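Local coordinates for type III secretion system effector protein ExoU (Pseudomonas fluorescens, PDB 4QMK) that probably acts as a patatin-like phospholipase toxin delivered by type III secretion and held at the plasma membrane by a phosphatidylinositol 4,5-bisphosphate-binding domain, at residues E44-I49 with V60-P65; R56-V61 with R433-F438; T226-E231 with L264-D269; L243-T248 with V258-N263; N509-A514 with G552-L557. One frame throughout, in Å; residues are numbered along the deposited sequence. Where two conformers were deposited one is given.

Interaction 1. Residues E44-I49 with V60-P65; sequences ERNLSI and VVSPPP
With CG placed opposite the carbonyl carbon (chi1 -64°) and the chain bent at chi3 (50°), Arg45 folds its guanidinium over Pro64 and brings NE to the carbonyl of Ser62. Pro64 CD lies above the centre of one guanidinium face, 3.8 Å from Arg45 CZ, and Val61 CG2 approaches the edge near NH2. The bond from Arg45 NE to Ser62 O measures 3.2 Å and is nearly collinear with the C=O, although the oxygen stands 28° out of the guanidinium plane. Ser62 answers through its backbone, Ser62 N donating to Arg45 O at 2.8 Å. A further link comes from Asn46, whose ND2 reaches Ser62 OG at 3.0 Å with the oxygen in the amide plane.

Farther along, Leu47 and Val61 lie side by side and point the same way, tightly packed with Leu47 CD1 3.3 Å from Val61 CG1; Met452 of helix 450-461 also touches Leu47. Ser48 and Val60 form an antiparallel hydrogen-bonded pair, joined by Ser48 N to Val60 O (2.9 Å) and Val60 N to Ser48 O (2.8 Å), while Ser48 OG turns to Gly41 N in strand 36-42. Prolines have no amide N-H to continue such a ladder past Ser62. At this end of the hairpin, side-chain donors from Arg45 and Asn46 therefore supplement the backbone bonding, gripping the buried serine through its carbonyl and hydroxyl oxygens.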
# COMPACT_ATOMS: atom_id res chain seq x y z
N GLU A 44 -17.18 -37.02 11.70
CA GLU A 44 -15.81 -36.91 12.22
C GLU A 44 -15.73 -36.23 13.59
O GLU A 44 -14.66 -36.19 14.21
CB GLU A 44 -14.92 -36.15 11.21
CG GLU A 44 -15.24 -34.68 11.09
CD GLU A 44 -14.30 -33.94 10.16
OE1 GLU A 44 -13.47 -34.57 9.44
OE2 GLU A 44 -14.40 -32.69 10.16
N ARG A 45 -16.85 -35.67 14.04
CA ARG A 45 -16.94 -35.13 15.38
C ARG A 45 -17.72 -36.04 16.29
O ARG A 45 -17.94 -35.71 17.48
CB ARG A 45 -17.48 -33.73 15.30
CG ARG A 45 -16.45 -32.88 14.54
CD ARG A 45 -16.61 -31.43 14.74
NE ARG A 45 -16.70 -31.16 16.14
CZ ARG A 45 -16.81 -29.94 16.63
NH1 ARG A 45 -16.74 -28.92 15.78
NH2 ARG A 45 -16.95 -29.74 17.94
N ASN A 46 -18.06 -37.21 15.74
CA ASN A 46 -18.78 -38.22 16.45
C ASN A 46 -19.95 -37.58 17.19
O ASN A 46 -20.08 -37.75 18.39
CB ASN A 46 -17.87 -38.89 17.42
CG ASN A 46 -16.67 -39.53 16.76
OD1 ASN A 46 -16.75 -40.65 16.27
ND2 ASN A 46 -15.55 -38.86 16.81
N LEU A 47 -20.79 -36.85 16.48
CA LEU A 47 -21.80 -36.10 17.11
C LEU A 47 -22.93 -36.98 17.58
O LEU A 47 -23.45 -37.76 16.79
CB LEU A 47 -22.36 -35.09 16.13
CG LEU A 47 -23.61 -34.36 16.61
CD1 LEU A 47 -23.22 -33.37 17.68
CD2 LEU A 47 -24.23 -33.62 15.44
N SER A 48 -23.32 -36.84 18.86
CA SER A 48 -24.44 -37.54 19.41
C SER A 48 -25.37 -36.56 20.13
O SER A 48 -24.93 -35.57 20.71
CB SER A 48 -24.00 -38.59 20.41
OG SER A 48 -23.21 -39.62 19.83
N ILE A 49 -26.66 -36.87 20.10
CA ILE A 49 -27.66 -36.04 20.68
C ILE A 49 -28.65 -36.88 21.45
O ILE A 49 -29.23 -37.81 20.87
CB ILE A 49 -28.44 -35.30 19.62
CG1 ILE A 49 -27.52 -34.47 18.76
CG2 ILE A 49 -29.46 -34.37 20.28
CD1 ILE A 49 -28.24 -33.71 17.66
N VAL A 60 -23.03 -34.38 22.45
CA VAL A 60 -21.69 -34.79 22.75
C VAL A 60 -20.89 -34.83 21.47
O VAL A 60 -21.35 -35.33 20.43
CB VAL A 60 -21.69 -36.17 23.42
CG1 VAL A 60 -20.30 -36.61 23.77
CG2 VAL A 60 -22.51 -36.12 24.71
N VAL A 61 -19.70 -34.27 21.54
CA VAL A 61 -18.82 -34.23 20.42
C VAL A 61 -17.37 -34.41 20.77
O VAL A 61 -16.98 -34.34 21.89
CB VAL A 61 -18.89 -32.91 19.66
CG1 VAL A 61 -20.26 -32.77 19.04
CG2 VAL A 61 -18.56 -31.76 20.56
N SER A 62 -16.60 -34.72 19.74
CA SER A 62 -15.18 -34.91 19.79
C SER A 62 -14.64 -33.71 19.05
O SER A 62 -15.38 -33.05 18.32
CB SER A 62 -14.82 -36.19 19.03
OG SER A 62 -15.05 -35.98 17.64
N PRO A 63 -13.34 -33.41 19.22
CA PRO A 63 -12.70 -32.33 18.52
C PRO A 63 -12.65 -32.52 17.00
O PRO A 63 -12.58 -33.67 16.55
CB PRO A 63 -11.25 -32.40 19.04
CG PRO A 63 -11.38 -33.08 20.32
CD PRO A 63 -12.40 -34.13 20.06
N PRO A 64 -12.69 -31.41 16.23
CA PRO A 64 -12.47 -31.47 14.80
C PRO A 64 -11.00 -31.69 14.55
O PRO A 64 -10.18 -31.54 15.48
CB PRO A 64 -12.81 -30.07 14.30
CG PRO A 64 -12.84 -29.17 15.48
CD PRO A 64 -12.97 -30.04 16.71
N PRO A 65 -10.64 -32.08 13.32
CA PRO A 65 -9.25 -32.24 12.98
C PRO A 65 -8.60 -30.83 12.86
O PRO A 65 -9.33 -29.84 12.74
CB PRO A 65 -9.30 -32.98 11.64
CG PRO A 65 -10.52 -32.43 11.01
CD PRO A 65 -11.50 -32.18 12.13

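Interaction 2. Residues R56-V61 with R433-F438; sequences RVEVVV and RERHEF
Strand 434-438 comes from far along the chain to form an outer strand of a four-stranded antiparallel sheet, pairing with hairpin strand 57-61. Val57 with Phe438, Val59 with His436 and Val61 with Glu434 are hydrogen-bonded pairs, each closed by two backbone bonds such as His436 N to Val59 O (2.8 Å). On the face of Glu58 and Arg435, a bend at chi3 (41°) directs Arg435 NH1 to Glu58 OE2 at 3.2 Å. NH1 meets the oxygen from above the carboxylate plane, and that plane is perpendicular to the guanidinium. Nearby, the poorly ordered Arg56 makes a weak salt bridge from NH2 to Glu437 OE2 (3.1 Å). The other face is largely apolar: Phe438 CE1 rests 3.7 Å from Val59 CG2, and Ala444 of helix 441-446 touches both residues. On that face too, His436 NE2 donates to Glu434 OE1 within its own strand. Six backbone bonds thus do the joining, and the two salt bridges, one of them weak, are additions to them.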
# COMPACT_ATOMS: atom_id res chain seq x y z
N ARG A 56 -34.78 -31.46 28.13
CA ARG A 56 -33.40 -31.09 28.13
C ARG A 56 -32.71 -31.94 27.06
O ARG A 56 -32.92 -33.15 26.98
CB ARG A 56 -32.75 -31.40 29.50
CG ARG A 56 -33.22 -30.56 30.69
CD ARG A 56 -32.57 -29.17 30.70
NE ARG A 56 -31.13 -29.26 30.96
CZ ARG A 56 -30.22 -28.35 30.61
NH1 ARG A 56 -30.56 -27.24 29.96
NH2 ARG A 56 -28.94 -28.56 30.91
N VAL A 57 -31.85 -31.32 26.27
CA VAL A 57 -31.09 -32.02 25.28
C VAL A 57 -29.60 -31.90 25.55
O VAL A 57 -29.11 -30.86 25.96
CB VAL A 57 -31.43 -31.50 23.88
CG1 VAL A 57 -30.40 -31.88 22.85
CG2 VAL A 57 -32.80 -32.03 23.49
N GLU A 58 -28.89 -32.98 25.27
CA GLU A 58 -27.47 -33.08 25.49
C GLU A 58 -26.73 -33.46 24.17
O GLU A 58 -27.06 -34.45 23.54
CB GLU A 58 -27.29 -34.13 26.57
CG GLU A 58 -26.02 -34.90 26.60
CD GLU A 58 -26.07 -36.06 27.60
OE1 GLU A 58 -27.02 -36.13 28.42
OE2 GLU A 58 -25.12 -36.88 27.59
N VAL A 59 -25.75 -32.66 23.77
CA VAL A 59 -24.97 -32.92 22.59
C VAL A 59 -23.56 -33.29 22.99
O VAL A 59 -22.95 -32.59 23.74
CB VAL A 59 -24.88 -31.68 21.72
CG1 VAL A 59 -24.06 -31.96 20.48
CG2 VAL A 59 -26.28 -31.17 21.34
N VAL A 60 -23.03 -34.38 22.45
CA VAL A 60 -21.69 -34.79 22.75
C VAL A 60 -20.89 -34.83 21.47
O VAL A 60 -21.35 -35.33 20.43
CB VAL A 60 -21.69 -36.17 23.42
CG1 VAL A 60 -20.30 -36.61 23.77
CG2 VAL A 60 -22.51 -36.12 24.71
N VAL A 61 -19.70 -34.27 21.54
CA VAL A 61 -18.82 -34.23 20.42
C VAL A 61 -17.37 -34.41 20.77
O VAL A 61 -16.98 -34.34 21.89
CB VAL A 61 -18.89 -32.91 19.66
CG1 VAL A 61 -20.26 -32.77 19.04
CG2 VAL A 61 -18.56 -31.76 20.56
N ARG A 433 -14.00 -36.34 24.38
CA ARG A 433 -15.42 -36.05 24.22
C ARG A 433 -15.81 -34.93 25.11
O ARG A 433 -15.33 -34.83 26.21
CB ARG A 433 -16.26 -37.25 24.58
CG ARG A 433 -16.12 -38.40 23.64
CD ARG A 433 -16.61 -38.10 22.22
NE ARG A 433 -16.44 -39.28 21.39
CZ ARG A 433 -15.33 -39.62 20.75
NH1 ARG A 433 -14.24 -38.87 20.84
NH2 ARG A 433 -15.30 -40.75 20.01
N GLU A 434 -16.77 -34.14 24.67
CA GLU A 434 -17.23 -33.02 25.43
C GLU A 434 -18.75 -33.01 25.33
O GLU A 434 -19.29 -33.34 24.27
CB GLU A 434 -16.58 -31.80 24.84
CG GLU A 434 -16.72 -30.52 25.63
CD GLU A 434 -16.02 -29.37 24.91
OE1 GLU A 434 -16.31 -29.15 23.69
OE2 GLU A 434 -15.17 -28.71 25.57
N ARG A 435 -19.43 -32.66 26.42
CA ARG A 435 -20.88 -32.60 26.45
C ARG A 435 -21.40 -31.17 26.63
O ARG A 435 -20.88 -30.40 27.44
CB ARG A 435 -21.40 -33.46 27.58
CG ARG A 435 -22.89 -33.32 27.87
CD ARG A 435 -23.46 -34.50 28.66
NE ARG A 435 -22.50 -34.87 29.69
CZ ARG A 435 -22.00 -36.08 29.89
NH1 ARG A 435 -22.43 -37.15 29.25
NH2 ARG A 435 -21.11 -36.22 30.84
N HIS A 436 -22.41 -30.81 25.86
CA HIS A 436 -22.98 -29.47 25.93
C HIS A 436 -24.45 -29.63 26.11
O HIS A 436 -25.05 -30.35 25.36
CB HIS A 436 -22.72 -28.72 24.64
CG HIS A 436 -21.28 -28.50 24.36
ND1 HIS A 436 -20.49 -27.67 25.13
CD2 HIS A 436 -20.46 -29.01 23.42
CE1 HIS A 436 -19.26 -27.68 24.67
NE2 HIS A 436 -19.21 -28.48 23.63
N GLU A 437 -25.03 -28.97 27.09
CA GLU A 437 -26.44 -29.14 27.40
C GLU A 437 -27.21 -27.94 26.90
O GLU A 437 -26.69 -26.84 26.87
CB GLU A 437 -26.64 -29.27 28.89
CG GLU A 437 -25.60 -30.13 29.60
CD GLU A 437 -25.92 -30.35 31.07
OE1 GLU A 437 -25.12 -29.89 31.92
OE2 GLU A 437 -26.98 -30.93 31.36
N PHE A 438 -28.47 -28.16 26.54
CA PHE A 438 -29.34 -27.11 26.01
C PHE A 438 -30.75 -27.33 26.54
O PHE A 438 -31.17 -28.45 26.75
CB PHE A 438 -29.38 -27.16 24.48
CG PHE A 438 -28.03 -26.98 23.82
CD1 PHE A 438 -27.20 -28.06 23.57
CD2 PHE A 438 -27.62 -25.74 23.41
CE1 PHE A 438 -25.95 -27.86 22.97
CE2 PHE A 438 -26.39 -25.53 22.83
CZ PHE A 438 -25.56 -26.59 22.61

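Interaction 3. Residues T226-E231 with L264-D269; sequences TFRDLE and LTPDMD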
# COMPACT_ATOMS: atom_id res chain seq x y z
N THR A 226 3.35 -13.33 -2.03
CA THR A 226 3.01 -12.49 -0.91
C THR A 226 1.96 -13.18 -0.08
O THR A 226 1.41 -14.21 -0.49
CB THR A 226 2.43 -11.15 -1.33
OG1 THR A 226 1.29 -11.37 -2.19
CG2 THR A 226 3.48 -10.31 -2.04
N PHE A 227 1.66 -12.62 1.08
CA PHE A 227 0.65 -13.14 1.96
C PHE A 227 -0.72 -13.09 1.29
O PHE A 227 -1.51 -13.98 1.48
CB PHE A 227 0.59 -12.33 3.27
CG PHE A 227 1.82 -12.49 4.14
CD1 PHE A 227 1.92 -13.50 5.02
CD2 PHE A 227 2.84 -11.62 4.05
CE1 PHE A 227 3.04 -13.67 5.81
CE2 PHE A 227 3.98 -11.78 4.85
CZ PHE A 227 4.07 -12.79 5.73
N ARG A 228 -0.97 -12.05 0.50
CA ARG A 228 -2.26 -11.93 -0.18
C ARG A 228 -2.42 -13.00 -1.22
O ARG A 228 -3.53 -13.43 -1.47
CB ARG A 228 -2.49 -10.55 -0.85
CG ARG A 228 -3.99 -10.29 -1.14
CD ARG A 228 -4.28 -9.24 -2.22
NE ARG A 228 -3.83 -7.88 -1.89
CZ ARG A 228 -4.45 -7.05 -1.03
NH1 ARG A 228 -5.52 -7.44 -0.34
NH2 ARG A 228 -3.96 -5.83 -0.81
N ASP A 229 -1.33 -13.39 -1.89
CA ASP A 229 -1.42 -14.43 -2.89
C ASP A 229 -1.85 -15.68 -2.24
O ASP A 229 -2.69 -16.40 -2.76
CB ASP A 229 -0.07 -14.69 -3.56
CG ASP A 229 0.36 -13.59 -4.47
OD1 ASP A 229 -0.54 -12.90 -5.01
OD2 ASP A 229 1.58 -13.40 -4.63
N LEU A 230 -1.19 -16.00 -1.12
CA LEU A 230 -1.50 -17.21 -0.40
C LEU A 230 -2.98 -17.26 -0.01
O LEU A 230 -3.65 -18.22 -0.31
CB LEU A 230 -0.57 -17.35 0.82
CG LEU A 230 0.87 -17.80 0.52
CD1 LEU A 230 1.64 -18.04 1.80
CD2 LEU A 230 0.89 -19.08 -0.27
N GLU A 231 -3.49 -16.20 0.60
CA GLU A 231 -4.91 -16.13 0.96
C GLU A 231 -5.83 -16.44 -0.25
O GLU A 231 -6.73 -17.26 -0.16
CB GLU A 231 -5.25 -14.75 1.50
CG GLU A 231 -6.73 -14.45 1.67
CD GLU A 231 -6.98 -12.94 1.75
OE1 GLU A 231 -6.91 -12.27 0.68
OE2 GLU A 231 -7.23 -12.42 2.86
N LEU A 264 -2.45 -7.44 7.78
CA LEU A 264 -1.57 -6.29 8.07
C LEU A 264 -0.58 -5.93 6.98
O LEU A 264 -0.20 -4.75 6.84
CB LEU A 264 -0.76 -6.58 9.33
CG LEU A 264 -1.44 -6.61 10.69
CD1 LEU A 264 -0.73 -7.57 11.64
CD2 LEU A 264 -1.49 -5.21 11.28
N THR A 265 -0.11 -6.95 6.24
CA THR A 265 0.99 -6.79 5.27
C THR A 265 0.71 -7.66 4.03
O THR A 265 1.55 -8.45 3.62
CB THR A 265 2.32 -7.24 5.90
OG1 THR A 265 2.32 -8.67 6.13
CG2 THR A 265 2.52 -6.55 7.20
N PRO A 266 -0.46 -7.45 3.41
CA PRO A 266 -0.89 -8.24 2.29
C PRO A 266 0.11 -8.34 1.16
O PRO A 266 0.32 -9.44 0.62
CB PRO A 266 -2.15 -7.53 1.82
CG PRO A 266 -2.03 -6.13 2.30
CD PRO A 266 -1.33 -6.27 3.62
N ASP A 267 0.72 -7.22 0.79
CA ASP A 267 1.61 -7.21 -0.36
C ASP A 267 3.08 -7.51 -0.03
O ASP A 267 3.96 -7.27 -0.83
CB ASP A 267 1.49 -5.87 -1.08
CG ASP A 267 0.05 -5.58 -1.56
OD1 ASP A 267 -0.72 -6.53 -1.91
OD2 ASP A 267 -0.30 -4.36 -1.58
N MET A 268 3.35 -8.04 1.14
CA MET A 268 4.72 -8.31 1.48
C MET A 268 5.16 -9.68 1.08
O MET A 268 4.41 -10.63 1.20
CB MET A 268 4.94 -8.21 2.98
CG MET A 268 6.43 -8.09 3.25
SD MET A 268 6.73 -8.13 4.95
CE MET A 268 8.44 -7.59 5.01
N ASP A 269 6.42 -9.76 0.66
CA ASP A 269 7.05 -10.98 0.24
C ASP A 269 7.21 -11.83 1.46
O ASP A 269 7.66 -11.35 2.51
CB ASP A 269 8.43 -10.64 -0.33
CG ASP A 269 9.12 -11.85 -0.90
OD1 ASP A 269 8.83 -12.23 -2.05
OD2 ASP A 269 9.99 -12.41 -0.21
O HOH W 1 0.23 -8.87 -2.95
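A capping box starts helix 227-236, and the type I turn Thr265-Met268 is docked against it, with Thr226 CB 3.3 Å from Pro266 O. In the box, Thr226 N donates to Asp229 OD2 (3.1 Å), and Thr226 OG1 weakly caps Asp229 N; Asp229 also forms a salt bridge with Arg218. The turn supplies acceptors for the first two helix amides, those of Phe227 and Arg228. Arg228 N reaches Pro266 O at 2.9 Å, in the carbonyl plane and on a lone pair, whereas the bond from Phe227 N to Met268 O is weak.

With CG trans to the backbone N (chi1 -162°) and a bend at chi3 (-64°), Arg228 returns over the turn. Pro266 CB sits above the centre of one guanidinium face, 3.6 Å from NH2, and Asp267 OD1 comes to the edge, 3.4 Å from Arg228 NE, in a weak salt bridge. A water joins that OD1 to Thr226 OG1. Inside, the Phe227 ring lies obliquely to the turn, CD2 3.4 Å from Thr265 O. The first helical amides are thus met by side-chain and turn oxygens. The positive end of the helix dipole would probably help stabilise the Asp229 carboxylate, and the Arg228 guanidinium and the water that of Asp267.

Interaction 4. Residues L243-T248 with V258-N263; sequences LNITGT and VVFNAN
Backbone bonding dominates between Ile245 and Phe260 and between Gly247 and Val258, two antiparallel hydrogen-bonded pairs. Phe260 N donates to Ile245 O at 2.8 Å and Val258 N to Gly247 O at 2.7 Å, with a returning bond in each pair. Between them Thr246 faces Val259 as a non-hydrogen-bonded pair, where Thr246 CA approaches Val258 O at 3.4 Å in a CH...O contact.

Beside the Ile245-Phe260 pair, two side-chain amides add a bond. Asn261 holds CG between its backbone N and carbonyl carbon (chi1 63°), which sets its amide beside that of Asn244; ND2 donates to Asn244 OD1 at 3.1 Å. The acceptor lies in the Asn261 amide plane, yet the two amides are turned 77° apart. Asn261 OD1 is taken by Leu264 N, and a water accepts from Ala262 N (2.8 Å) beside Leu243 O.

Apolar contact is looser: Ile245 CG2 comes to 4.2 Å from Phe260 CD2, with Ile245 touching Ala274 and Phe260 touching Ala273 of helix 270-278. The whole is a beta hairpin at the border of the mixed sheet of the patatin-like domain. Its inner strand, 242-251, runs parallel to strand 99-103, whose end carries the first glycine, Gly102, of a GxSxG sequence consistent with the nucleophile elbow of this family.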
# COMPACT_ATOMS: atom_id res chain seq x y z
N LEU A 243 -0.95 -17.81 5.62
CA LEU A 243 0.27 -17.83 6.41
C LEU A 243 0.35 -16.66 7.35
O LEU A 243 0.02 -15.54 6.95
CB LEU A 243 1.48 -17.79 5.48
CG LEU A 243 2.88 -17.65 6.10
CD1 LEU A 243 3.23 -18.88 6.91
CD2 LEU A 243 3.90 -17.47 5.01
N ASN A 244 0.77 -16.94 8.59
CA ASN A 244 1.14 -15.94 9.57
C ASN A 244 2.56 -16.16 9.95
O ASN A 244 2.92 -17.22 10.42
CB ASN A 244 0.40 -16.12 10.87
CG ASN A 244 -0.95 -15.64 10.81
OD1 ASN A 244 -1.19 -14.47 10.86
ND2 ASN A 244 -1.87 -16.53 10.65
N ILE A 245 3.35 -15.13 9.84
CA ILE A 245 4.67 -15.17 10.33
C ILE A 245 4.73 -14.20 11.52
O ILE A 245 4.28 -13.05 11.44
CB ILE A 245 5.64 -14.81 9.24
CG1 ILE A 245 5.63 -15.93 8.26
CG2 ILE A 245 7.05 -14.61 9.82
CD1 ILE A 245 6.77 -15.88 7.25
N THR A 246 5.29 -14.67 12.61
CA THR A 246 5.28 -13.93 13.86
C THR A 246 6.60 -13.92 14.55
O THR A 246 7.44 -14.76 14.30
CB THR A 246 4.26 -14.61 14.78
OG1 THR A 246 2.97 -14.50 14.16
CG2 THR A 246 4.19 -13.93 16.11
N GLY A 247 6.79 -12.97 15.42
CA GLY A 247 7.99 -12.97 16.24
C GLY A 247 8.06 -11.89 17.24
O GLY A 247 7.30 -10.94 17.19
N THR A 248 9.03 -11.99 18.12
CA THR A 248 9.14 -11.02 19.18
C THR A 248 10.51 -10.44 19.25
O THR A 248 11.47 -11.16 19.41
CB THR A 248 8.84 -11.70 20.50
OG1 THR A 248 7.55 -12.32 20.42
CG2 THR A 248 8.87 -10.69 21.64
N VAL A 258 5.86 -8.78 16.52
CA VAL A 258 5.84 -8.43 15.13
C VAL A 258 4.94 -9.45 14.44
O VAL A 258 5.02 -10.64 14.73
CB VAL A 258 7.24 -8.48 14.57
CG1 VAL A 258 7.27 -8.11 13.12
CG2 VAL A 258 8.12 -7.57 15.37
N VAL A 259 4.07 -9.01 13.54
CA VAL A 259 3.13 -9.94 12.86
C VAL A 259 2.95 -9.61 11.38
O VAL A 259 2.54 -8.51 11.01
CB VAL A 259 1.74 -9.89 13.54
CG1 VAL A 259 0.75 -10.81 12.85
CG2 VAL A 259 1.86 -10.21 15.02
N PHE A 260 3.29 -10.56 10.54
CA PHE A 260 3.09 -10.43 9.13
C PHE A 260 1.99 -11.40 8.74
O PHE A 260 2.01 -12.54 9.17
CB PHE A 260 4.34 -10.83 8.39
CG PHE A 260 5.55 -9.99 8.71
CD1 PHE A 260 5.72 -8.75 8.12
CD2 PHE A 260 6.52 -10.47 9.50
CE1 PHE A 260 6.81 -7.96 8.41
CE2 PHE A 260 7.63 -9.70 9.80
CZ PHE A 260 7.77 -8.45 9.26
N ASN A 261 1.04 -10.97 7.94
CA ASN A 261 -0.04 -11.81 7.42
C ASN A 261 -0.88 -11.04 6.36
O ASN A 261 -0.59 -9.88 6.06
CB ASN A 261 -0.93 -12.31 8.55
CG ASN A 261 -1.65 -11.17 9.30
OD1 ASN A 261 -1.88 -10.06 8.79
ND2 ASN A 261 -2.00 -11.45 10.54
N ALA A 262 -1.93 -11.66 5.83
CA ALA A 262 -2.67 -11.02 4.74
C ALA A 262 -3.42 -9.77 5.16
O ALA A 262 -3.66 -8.87 4.34
CB ALA A 262 -3.63 -11.99 4.10
N ASN A 263 -3.76 -9.68 6.43
CA ASN A 263 -4.49 -8.52 6.91
C ASN A 263 -3.62 -7.27 7.18
O ASN A 263 -4.00 -6.16 6.79
CB ASN A 263 -5.35 -8.93 8.11
CG ASN A 263 -6.53 -9.82 7.71
OD1 ASN A 263 -6.68 -10.20 6.53
ND2 ASN A 263 -7.37 -10.17 8.68
O HOH W 2 -2.05 -14.43 6.12

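Interaction 5. Residues N509-A514 with G552-L557; sequences NLDALA and GLSKVL
Asp511 spends both carboxylate oxygens on the start of helix 555-585, taking three hydrogen bonds in all. Its OD2 accepts from Lys555 N at 2.7 Å, the donor lying on the syn side and 21° out of the carboxylate plane. OD1 is shared by two donors that arrive from opposite faces of that plane: Ser554 OG at 2.9 Å, on the syn side, and Val556 N at 3.0 Å, from above it.

Ser554 is the N-cap of this helix and holds OG trans to its own backbone N (chi1 168°). In that position the hydroxyl gives its proton to Asp511 OD1 and also receives a weak bond from Leu557 N, 3.4 Å from Ser554 OG. The amides of Lys555, Val556 and, more weakly, Leu557, which have no carbonyl of a preceding turn to bond to, consequently all find acceptors. The serine carbonyl is occupied as well, accepting from Thr558 OG1.

Beside the polar cluster, Val556 CG2 packs 3.2 Å from Asp511 OD1, and Val556 CG1 lies 4.4 Å from Leu510 CD1. Leu523 of helix 517-526 touches both of these apolar residues, and Leu510 also packs on helix 464-491. Three donors and the positive end of a helix dipole would together be expected to stabilise a negatively charged Asp511 and fix its rotation, tying helix 501-513 to the beginning of helix 555-585.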
# COMPACT_ATOMS: atom_id res chain seq x y z
N ASN A 509 -39.10 -9.64 5.56
CA ASN A 509 -39.31 -11.05 5.61
C ASN A 509 -38.49 -11.68 6.67
O ASN A 509 -39.04 -12.36 7.55
CB ASN A 509 -39.12 -11.66 4.24
CG ASN A 509 -40.30 -11.35 3.29
OD1 ASN A 509 -41.38 -10.94 3.71
ND2 ASN A 509 -40.07 -11.54 2.03
N LEU A 510 -37.18 -11.39 6.68
CA LEU A 510 -36.29 -11.83 7.77
C LEU A 510 -36.82 -11.51 9.15
O LEU A 510 -36.82 -12.35 10.02
CB LEU A 510 -34.91 -11.16 7.67
CG LEU A 510 -33.79 -11.88 6.95
CD1 LEU A 510 -32.58 -11.00 6.96
CD2 LEU A 510 -33.48 -13.20 7.61
N ASP A 511 -37.27 -10.27 9.40
CA ASP A 511 -37.87 -9.98 10.72
C ASP A 511 -39.05 -10.89 11.05
O ASP A 511 -39.23 -11.27 12.19
CB ASP A 511 -38.36 -8.54 10.79
CG ASP A 511 -37.25 -7.53 10.98
OD1 ASP A 511 -36.01 -7.85 10.74
OD2 ASP A 511 -37.65 -6.39 11.38
N ALA A 512 -39.90 -11.22 10.06
CA ALA A 512 -41.11 -12.01 10.33
C ALA A 512 -40.77 -13.47 10.63
O ALA A 512 -41.54 -14.20 11.26
CB ALA A 512 -42.05 -11.95 9.13
N LEU A 513 -39.62 -13.90 10.17
CA LEU A 513 -39.18 -15.27 10.42
C LEU A 513 -39.02 -15.60 11.93
O LEU A 513 -39.34 -16.69 12.39
CB LEU A 513 -37.86 -15.49 9.68
CG LEU A 513 -37.65 -16.86 9.16
CD1 LEU A 513 -38.66 -17.00 8.07
CD2 LEU A 513 -36.25 -17.02 8.61
N ALA A 514 -38.54 -14.64 12.69
CA ALA A 514 -38.39 -14.85 14.14
C ALA A 514 -39.61 -15.40 14.88
O ALA A 514 -40.72 -14.92 14.71
CB ALA A 514 -37.94 -13.55 14.80
N GLY A 552 -37.20 2.79 8.38
CA GLY A 552 -35.86 2.97 8.92
C GLY A 552 -35.53 2.06 10.10
O GLY A 552 -34.54 2.29 10.80
N LEU A 553 -36.35 1.02 10.31
CA LEU A 553 -36.13 0.10 11.42
C LEU A 553 -36.49 -1.39 11.10
O LEU A 553 -37.64 -1.79 11.23
CB LEU A 553 -36.86 0.59 12.69
CG LEU A 553 -36.35 1.87 13.43
CD1 LEU A 553 -37.27 2.30 14.58
CD2 LEU A 553 -34.91 1.71 13.93
N SER A 554 -35.49 -2.17 10.65
CA SER A 554 -35.58 -3.62 10.57
C SER A 554 -35.01 -4.09 11.92
O SER A 554 -33.94 -3.63 12.36
CB SER A 554 -34.67 -4.18 9.46
OG SER A 554 -34.56 -5.59 9.60
N LYS A 555 -35.69 -4.99 12.61
CA LYS A 555 -35.20 -5.44 13.89
C LYS A 555 -33.98 -6.30 13.77
O LYS A 555 -33.11 -6.29 14.67
CB LYS A 555 -36.28 -6.14 14.67
CG LYS A 555 -37.35 -5.18 15.05
CD LYS A 555 -38.16 -5.64 16.24
CE LYS A 555 -38.97 -4.46 16.75
NZ LYS A 555 -39.94 -4.92 17.78
N VAL A 556 -33.87 -7.03 12.69
CA VAL A 556 -32.69 -7.88 12.50
C VAL A 556 -31.49 -7.01 12.18
O VAL A 556 -30.39 -7.31 12.61
CB VAL A 556 -32.90 -8.89 11.39
CG1 VAL A 556 -31.60 -9.56 11.02
CG2 VAL A 556 -33.88 -9.94 11.85
N LEU A 557 -31.71 -5.93 11.43
CA LEU A 557 -30.61 -5.08 11.05
C LEU A 557 -30.05 -4.33 12.24
O LEU A 557 -28.86 -4.31 12.46
CB LEU A 557 -31.03 -4.12 9.97
CG LEU A 557 -29.89 -3.24 9.42
CD1 LEU A 557 -28.72 -4.07 8.92
CD2 LEU A 557 -30.41 -2.34 8.32

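In the fold
Interactions 1 and 2 share Val60 and Val61 and build successive seams of one antiparallel sheet. Interactions 3 and 4 join where Phe227 CZ meets Phe260 CB at 3.3 Å, within the patatin-like phospholipase family region. All five are partly buried, but only interaction 4, the most central at about 10 Å from the chain centre, has no exposed residue in contact; it relies mainly on backbone pairing and neutral amides. Salt bridges appear in interaction 2 and, weakly, in interaction 3. Interaction 5, the most peripheral at about 32 Å, concentrates its polar bonding on one carboxylate. Helix starts are capped by a local box with a turn in 3, and in 5 by an N-cap serine backed by another helix's aspartate.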